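Local coordinates for protein metallocarboxypeptidase (Trypanosoma cruzi, PDB 3DWC) that probably removes single amino acids other than proline from the C-terminal ends of peptides, as a metal-dependent carboxypeptidase of the M32 family, at residues 74-77 with 78-82; 87-90 with 91-95. One frame throughout, in Å; residues are numbered along the deposited sequence.

Following the chain from its N terminus, helix 60-71 runs into a short connection whose last residues, 74-77, open contact 1; the contact closes on the first turn of helix 78-95. Contact 2 follows in series on the last turns of that same helix, its centre about 18 Å from that of contact 1. The two neither nest nor cross, and their nearest atoms stay about 5 Å apart. Contact 1 seats the start of the helix against helix 3-32. Contact 2 joins its far end to helices 3-32, 39-57 and 60-71 within this largely helical chain. Both lie away from the cobalt site.

Contact 1 (74-77 with 78-82); sequences GDLE and KLQRA. With SO4 (sulfate ion), chain T.
E77 and Q80 meet through a bond from backbone to side chain: E77 N donates to Q80 OE1 at 2.8 Å, with an N-H...O angle of 160° and the donor standing somewhat out of the plane of the Q80 carbonyl. Q80 folds back to make it, with CG beside its own backbone N (chi1 -66°) and an extended chain beyond. The bond pins the E77 backbone N, just before the helix begins, to the side chain of Q80, and the amide of Q80 also lies stacked beside the E77 carboxylate, the two planes 16° apart, with E77 OE1 3.8 Å from Q80 CD. One backbone bond closes the first turn, R81 N to E77 O at 2.9 Å.

E77 is the N-cap of helix 78-95, and the bond from its backbone N to the side chain at N3 corresponds to one half of a capping box, with glutamine as the acceptor. Nonpolar contact comes from L76, whose CB rests 3.8 Å from R81 CG and whose CB and CD2 also border Q80 OE1. L76 and Q80 also touch M3 and Y6 of helix 3-32, against which the start of the helix is seated.

Ionic contact belongs to R81. Its chain bends at chi3, bringing the guanidinium back over the cap, with E77 O and K78 CA over one face and NH1 2.8 Å from L76 O. A sulfate, probably from the crystallisation liquor, lies at the guanidinium edge in its plane: R81 NE gives a nearly straight bond to sulfate O1 at 3.0 Å, with weak bonds from NE to O2 and from NH2 to O3. The aliphatic part of K78 flanks the anion, CG 3.7 Å from sulfate O3.

Contact 2 (87-90 with 91-95); sequences MRRA and WELEN
R88 and E92 form an i to i+4 salt bridge along the last turns of helix 78-95, R88 NH2 reaching E92 OE1 at 2.8 Å. The oxygen lies in the guanidinium plane, at its edge, and is approached nearly along its C-O axis, while the carboxylate plane stands 73° from that of the arginine. The R88 chain leaves with CG anti to the backbone N (chi1 170°) and bends at chi3, which brings NH2 to the glutamate. The same oxygen also sits against the aliphatic part of the arginine, E92 OE1 3.2 Å from R88 CG. R88 NE forms a second salt bridge, with E70 of helix 60-71, so two carboxylates grip the guanidinium and fix its orientation.

W91 belongs to the buried side. Its ring packs against I62, R63 and I66 of helix 60-71, and N95 CB sits 3.8 Å above the ring plane, over its centre. M87, also buried, touches L9, E10 and F13 of helix 3-32; its carbonyl oxygen accepts the backbone N-H of W91.

In contrast to buried W91 and M87, the side chains of R89 and L93 are partly exposed and meet each other more loosely. L93 CD1 lies over one face of the R89 guanidinium, offset toward the rim; CZ is the nearest guanidinium atom, 3.9 Å from L93 CD1. R89 stays extended from CG to NE, and its NH1 continues to a salt bridge with D160. From E92 on, the i to i+4 backbone bonds lengthen toward the C-terminal end: E92 N to R88 O measures 2.7 Å, whereas the bond from E94 N to A90 O is weak, stretched to 3.4 Å.

Contact 1 (74-77 with 78-82)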
ATOM      1  N   GLY B  74       7.887  27.224  30.564  1.00 44.79           N
ATOM      2  CA  GLY B  74       9.264  27.703  30.500  1.00 44.46           C
ATOM      3  C   GLY B  74      10.319  26.666  30.853  1.00 44.07           C
ATOM      4  O   GLY B  74      11.504  26.910  30.660  1.00 45.19           O
ATOM      5  N   ASP B  75       9.910  25.517  31.375  1.00 43.03           N
ATOM      6  CA  ASP B  75      10.832  24.413  31.618  1.00 42.68           C
ATOM      7  C   ASP B  75      11.083  23.549  30.349  1.00 42.16           C
ATOM      8  O   ASP B  75      11.662  22.458  30.428  1.00 42.55           O
ATOM      9  CB  ASP B  75      10.263  23.504  32.710  1.00 43.20           C
ATOM     10  CG  ASP B  75       9.893  24.266  33.994  1.00 44.57           C
ATOM     11  OD1 ASP B  75      10.635  25.220  34.381  1.00 45.21           O
ATOM     12  OD2 ASP B  75       8.858  23.886  34.606  1.00 44.58           O
ATOM     13  N   LEU B  76      10.626  23.998  29.193  1.00 40.69           N
ATOM     14  CA  LEU B  76      10.738  23.175  27.994  1.00 40.10           C
ATOM     15  C   LEU B  76      11.695  23.871  27.057  1.00 39.33           C
ATOM     16  O   LEU B  76      11.801  25.076  27.113  1.00 38.59           O
ATOM     17  CB  LEU B  76       9.368  23.027  27.336  1.00 39.59           C
ATOM     18  CG  LEU B  76       8.277  22.219  28.038  1.00 37.72           C
ATOM     19  CD1 LEU B  76       7.071  22.178  27.160  1.00 36.13           C
ATOM     20  CD2 LEU B  76       8.746  20.812  28.336  1.00 38.36           C
ATOM     21  N   GLU B  77      12.387  23.128  26.203  1.00 38.94           N
ATOM     22  CA  GLU B  77      13.209  23.761  25.186  1.00 39.49           C
ATOM     23  C   GLU B  77      12.311  24.529  24.203  1.00 38.84           C
ATOM     24  O   GLU B  77      11.103  24.367  24.209  1.00 38.64           O
ATOM     25  CB  GLU B  77      14.079  22.725  24.466  1.00 39.83           C
ATOM     26  CG  GLU B  77      15.152  22.071  25.368  1.00 40.84           C
ATOM     27  CD  GLU B  77      15.680  20.741  24.801  1.00 42.31           C
ATOM     28  OE1 GLU B  77      15.250  20.329  23.694  1.00 44.51           O
ATOM     29  OE2 GLU B  77      16.518  20.098  25.473  1.00 45.91           O
ATOM     30  N   LYS B  78      12.903  25.380  23.373  1.00 38.46           N
ATOM     31  CA  LYS B  78      12.139  26.308  22.538  1.00 37.72           C
ATOM     32  C   LYS B  78      11.229  25.557  21.571  1.00 36.19           C
ATOM     33  O   LYS B  78      10.056  25.880  21.426  1.00 34.93           O
ATOM     34  CB  LYS B  78      13.078  27.224  21.739  1.00 37.72           C
ATOM     35  CG  LYS B  78      12.381  28.412  21.069  1.00 39.62           C
ATOM     36  CD  LYS B  78      13.253  29.063  19.968  1.00 41.29           C
ATOM     37  CE  LYS B  78      13.521  30.557  20.253  1.00 44.83           C
ATOM     38  NZ  LYS B  78      14.729  31.093  19.512  1.00 45.33           N
ATOM     39  N   LEU B  79      11.819  24.575  20.913  1.00 34.93           N
ATOM     40  CA  LEU B  79      11.145  23.745  19.949  1.00 35.11           C
ATOM     41  C   LEU B  79      10.081  22.830  20.584  1.00 34.14           C
ATOM     42  O   LEU B  79       9.110  22.484  19.931  1.00 34.15           O
ATOM     43  CB  LEU B  79      12.184  22.922  19.183  1.00 35.17           C
ATOM     44  CG  LEU B  79      13.012  23.677  18.130  1.00 37.03           C
ATOM     45  CD1 LEU B  79      13.915  22.695  17.409  1.00 39.28           C
ATOM     46  CD2 LEU B  79      12.127  24.380  17.105  1.00 36.19           C
ATOM     47  N   GLN B  80      10.280  22.443  21.844  1.00 33.75           N
ATOM     48  CA  GLN B  80       9.306  21.659  22.599  1.00 33.05           C
ATOM     49  C   GLN B  80       8.120  22.535  22.918  1.00 33.19           C
ATOM     50  O   GLN B  80       6.975  22.104  22.826  1.00 33.17           O
ATOM     51  CB  GLN B  80       9.915  21.115  23.886  1.00 33.18           C
ATOM     52  CG  GLN B  80      11.006  20.117  23.659  1.00 32.42           C
ATOM     53  CD  GLN B  80      11.687  19.662  24.941  1.00 32.97           C
ATOM     54  OE1 GLN B  80      11.857  20.447  25.885  1.00 34.53           O
ATOM     55  NE2 GLN B  80      12.098  18.401  24.978  1.00 30.55           N
ATOM     56  N   ARG B  81       8.393  23.797  23.269  1.00 33.66           N
ATOM     57  CA  ARG B  81       7.320  24.778  23.466  1.00 32.82           C
ATOM     58  C   ARG B  81       6.488  24.953  22.199  1.00 32.08           C
ATOM     59  O   ARG B  81       5.270  24.997  22.261  1.00 31.64           O
ATOM     60  CB  ARG B  81       7.877  26.130  23.950  1.00 33.37           C
ATOM     61  CG  ARG B  81       8.533  26.101  25.318  1.00 33.59           C
ATOM     62  CD  ARG B  81       8.620  27.492  25.950  1.00 34.20           C
ATOM     63  NE  ARG B  81       9.504  28.334  25.168  1.00 34.90           N
ATOM     64  CZ  ARG B  81      10.822  28.432  25.332  1.00 34.62           C
ATOM     65  NH1 ARG B  81      11.454  27.750  26.272  1.00 34.71           N
ATOM     66  NH2 ARG B  81      11.516  29.221  24.520  1.00 35.58           N
ATOM     67  N   ALA B  82       7.132  25.048  21.040  1.00 31.72           N
ATOM     68  CA  ALA B  82       6.383  25.134  19.765  1.00 31.19           C
ATOM     69  C   ALA B  82       5.591  23.843  19.517  1.00 31.04           C
ATOM     70  O   ALA B  82       4.437  23.858  19.010  1.00 28.96           O
ATOM     71  CB  ALA B  82       7.314  25.356  18.599  1.00 31.36           C
TER
HETATM   72  S   SO4 T 607       8.625  30.947  22.882  1.00 66.57           S
HETATM   73  O1  SO4 T 607       8.074  29.596  22.886  1.00 64.95           O
HETATM   74  O2  SO4 T 607       8.957  31.395  24.235  1.00 66.62           O
HETATM   75  O3  SO4 T 607       9.836  30.979  22.057  1.00 66.42           O
HETATM   76  O4  SO4 T 607       7.600  31.854  22.376  1.00 66.22           O

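Contact 2 (87-90 with 91-95)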
ATOM      1  N   MET B  87       0.628  20.574  19.333  1.00 31.48           N
ATOM      2  CA  MET B  87      -0.175  19.522  19.950  1.00 31.36           C
ATOM      3  C   MET B  87      -1.565  20.005  20.341  1.00 31.76           C
ATOM      4  O   MET B  87      -2.542  19.329  20.085  1.00 31.01           O
ATOM      5  CB  MET B  87       0.508  18.994  21.227  1.00 31.38           C
ATOM      6  CG  MET B  87       1.752  18.171  21.006  1.00 29.88           C
ATOM      7  SD  MET B  87       2.576  17.814  22.560  1.00 30.88           S
ATOM      8  CE  MET B  87       3.681  16.476  22.024  1.00 30.99           C
ATOM      9  N   ARG B  88      -1.644  21.143  21.038  1.00 33.03           N
ATOM     10  CA  ARG B  88      -2.943  21.739  21.383  1.00 33.21           C
ATOM     11  C   ARG B  88      -3.793  21.986  20.156  1.00 33.81           C
ATOM     12  O   ARG B  88      -4.989  21.704  20.166  1.00 33.46           O
ATOM     13  CB  ARG B  88      -2.784  23.066  22.128  1.00 33.25           C
ATOM     14  CG  ARG B  88      -4.094  23.819  22.292  1.00 33.62           C
ATOM     15  CD  ARG B  88      -3.980  25.003  23.241  1.00 34.49           C
ATOM     16  NE  ARG B  88      -4.070  24.582  24.635  1.00 36.24           N
ATOM     17  CZ  ARG B  88      -5.213  24.446  25.294  1.00 37.38           C
ATOM     18  NH1 ARG B  88      -5.186  24.077  26.564  1.00 38.38           N
ATOM     19  NH2 ARG B  88      -6.385  24.668  24.693  1.00 37.93           N
ATOM     20  N   ARG B  89      -3.174  22.534  19.110  1.00 34.06           N
ATOM     21  CA  ARG B  89      -3.867  22.770  17.855  1.00 34.42           C
ATOM     22  C   ARG B  89      -4.469  21.482  17.250  1.00 34.32           C
ATOM     23  O   ARG B  89      -5.635  21.487  16.867  1.00 32.69           O
ATOM     24  CB  ARG B  89      -2.922  23.417  16.845  1.00 34.94           C
ATOM     25  CG  ARG B  89      -3.535  23.520  15.479  1.00 36.03           C
ATOM     26  CD  ARG B  89      -2.647  24.243  14.479  1.00 37.24           C
ATOM     27  NE  ARG B  89      -3.205  24.074  13.122  1.00 41.46           N
ATOM     28  CZ  ARG B  89      -4.312  24.695  12.669  1.00 41.46           C
ATOM     29  NH1 ARG B  89      -5.023  25.530  13.440  1.00 43.50           N
ATOM     30  NH2 ARG B  89      -4.722  24.457  11.445  1.00 42.28           N
ATOM     31  N   ALA B  90      -3.664  20.415  17.131  1.00 34.16           N
ATOM     32  CA  ALA B  90      -4.177  19.126  16.631  1.00 34.68           C
ATOM     33  C   ALA B  90      -5.288  18.611  17.542  1.00 34.75           C
ATOM     34  O   ALA B  90      -6.264  18.102  17.056  1.00 34.76           O
ATOM     35  CB  ALA B  90      -3.071  18.068  16.518  1.00 34.01           C
ATOM     36  N   TRP B  91      -5.135  18.770  18.854  1.00 35.69           N
ATOM     37  CA  TRP B  91      -6.145  18.312  19.810  1.00 35.90           C
ATOM     38  C   TRP B  91      -7.453  19.113  19.663  1.00 36.02           C
ATOM     39  O   TRP B  91      -8.548  18.556  19.637  1.00 34.78           O
ATOM     40  CB  TRP B  91      -5.580  18.398  21.237  1.00 37.28           C
ATOM     41  CG  TRP B  91      -6.569  18.041  22.284  1.00 37.06           C
ATOM     42  CD1 TRP B  91      -6.801  16.806  22.815  1.00 38.54           C
ATOM     43  CD2 TRP B  91      -7.473  18.934  22.936  1.00 37.93           C
ATOM     44  NE1 TRP B  91      -7.806  16.879  23.753  1.00 37.82           N
ATOM     45  CE2 TRP B  91      -8.226  18.181  23.842  1.00 37.66           C
ATOM     46  CE3 TRP B  91      -7.708  20.312  22.842  1.00 39.94           C
ATOM     47  CZ2 TRP B  91      -9.197  18.754  24.640  1.00 39.08           C
ATOM     48  CZ3 TRP B  91      -8.672  20.869  23.619  1.00 38.48           C
ATOM     49  CH2 TRP B  91      -9.404  20.098  24.509  1.00 39.38           C
ATOM     50  N   GLU B  92      -7.336  20.429  19.549  1.00 36.14           N
ATOM     51  CA  GLU B  92      -8.518  21.274  19.350  1.00 36.90           C
ATOM     52  C   GLU B  92      -9.236  20.957  18.041  1.00 36.77           C
ATOM     53  O   GLU B  92     -10.448  20.972  17.968  1.00 36.49           O
ATOM     54  CB  GLU B  92      -8.133  22.755  19.420  1.00 36.28           C
ATOM     55  CG  GLU B  92      -7.870  23.226  20.838  1.00 36.78           C
ATOM     56  CD  GLU B  92      -7.404  24.663  20.932  1.00 37.58           C
ATOM     57  OE1 GLU B  92      -7.020  25.087  22.042  1.00 37.84           O
ATOM     58  OE2 GLU B  92      -7.417  25.371  19.906  1.00 39.32           O
ATOM     59  N   LEU B  93      -8.480  20.642  17.006  1.00 38.24           N
ATOM     60  CA  LEU B  93      -9.075  20.349  15.714  1.00 38.74           C
ATOM     61  C   LEU B  93      -9.961  19.101  15.748  1.00 39.38           C
ATOM     62  O   LEU B  93     -10.908  19.013  14.971  1.00 39.36           O
ATOM     63  CB  LEU B  93      -7.993  20.206  14.644  1.00 38.92           C
ATOM     64  CG  LEU B  93      -7.367  21.491  14.083  1.00 40.82           C
ATOM     65  CD1 LEU B  93      -6.036  21.226  13.313  1.00 42.60           C
ATOM     66  CD2 LEU B  93      -8.372  22.218  13.201  1.00 42.81           C
ATOM     67  N   GLU B  94      -9.635  18.126  16.601  1.00 39.83           N
ATOM     68  CA  GLU B  94     -10.460  16.904  16.721  1.00 40.62           C
ATOM     69  C   GLU B  94     -11.483  16.968  17.833  1.00 40.84           C
ATOM     70  O   GLU B  94     -12.484  16.243  17.817  1.00 40.67           O
ATOM     71  CB  GLU B  94      -9.598  15.654  16.943  1.00 41.36           C
ATOM     72  CG  GLU B  94      -9.255  14.882  15.649  1.00 44.73           C
ATOM     73  CD  GLU B  94     -10.468  14.279  14.928  1.00 46.21           C
ATOM     74  OE1 GLU B  94     -10.540  14.457  13.702  1.00 52.61           O
ATOM     75  OE2 GLU B  94     -11.332  13.628  15.545  1.00 44.86           O
ATOM     76  N   ASN B  95     -11.235  17.823  18.802  1.00 41.00           N
ATOM     77  CA  ASN B  95     -12.001  17.795  20.026  1.00 42.13           C
ATOM     78  C   ASN B  95     -13.142  18.806  20.056  1.00 42.57           C
ATOM     79  O   ASN B  95     -14.093  18.616  20.796  1.00 42.63           O
ATOM     80  CB  ASN B  95     -11.047  18.008  21.208  1.00 41.34           C
ATOM     81  CG  ASN B  95     -11.497  17.296  22.458  1.00 42.67           C
ATOM     82  OD1 ASN B  95     -11.493  16.060  22.527  1.00 41.75           O
ATOM     83  ND2 ASN B  95     -11.874  18.070  23.472  1.00 42.69           N
TER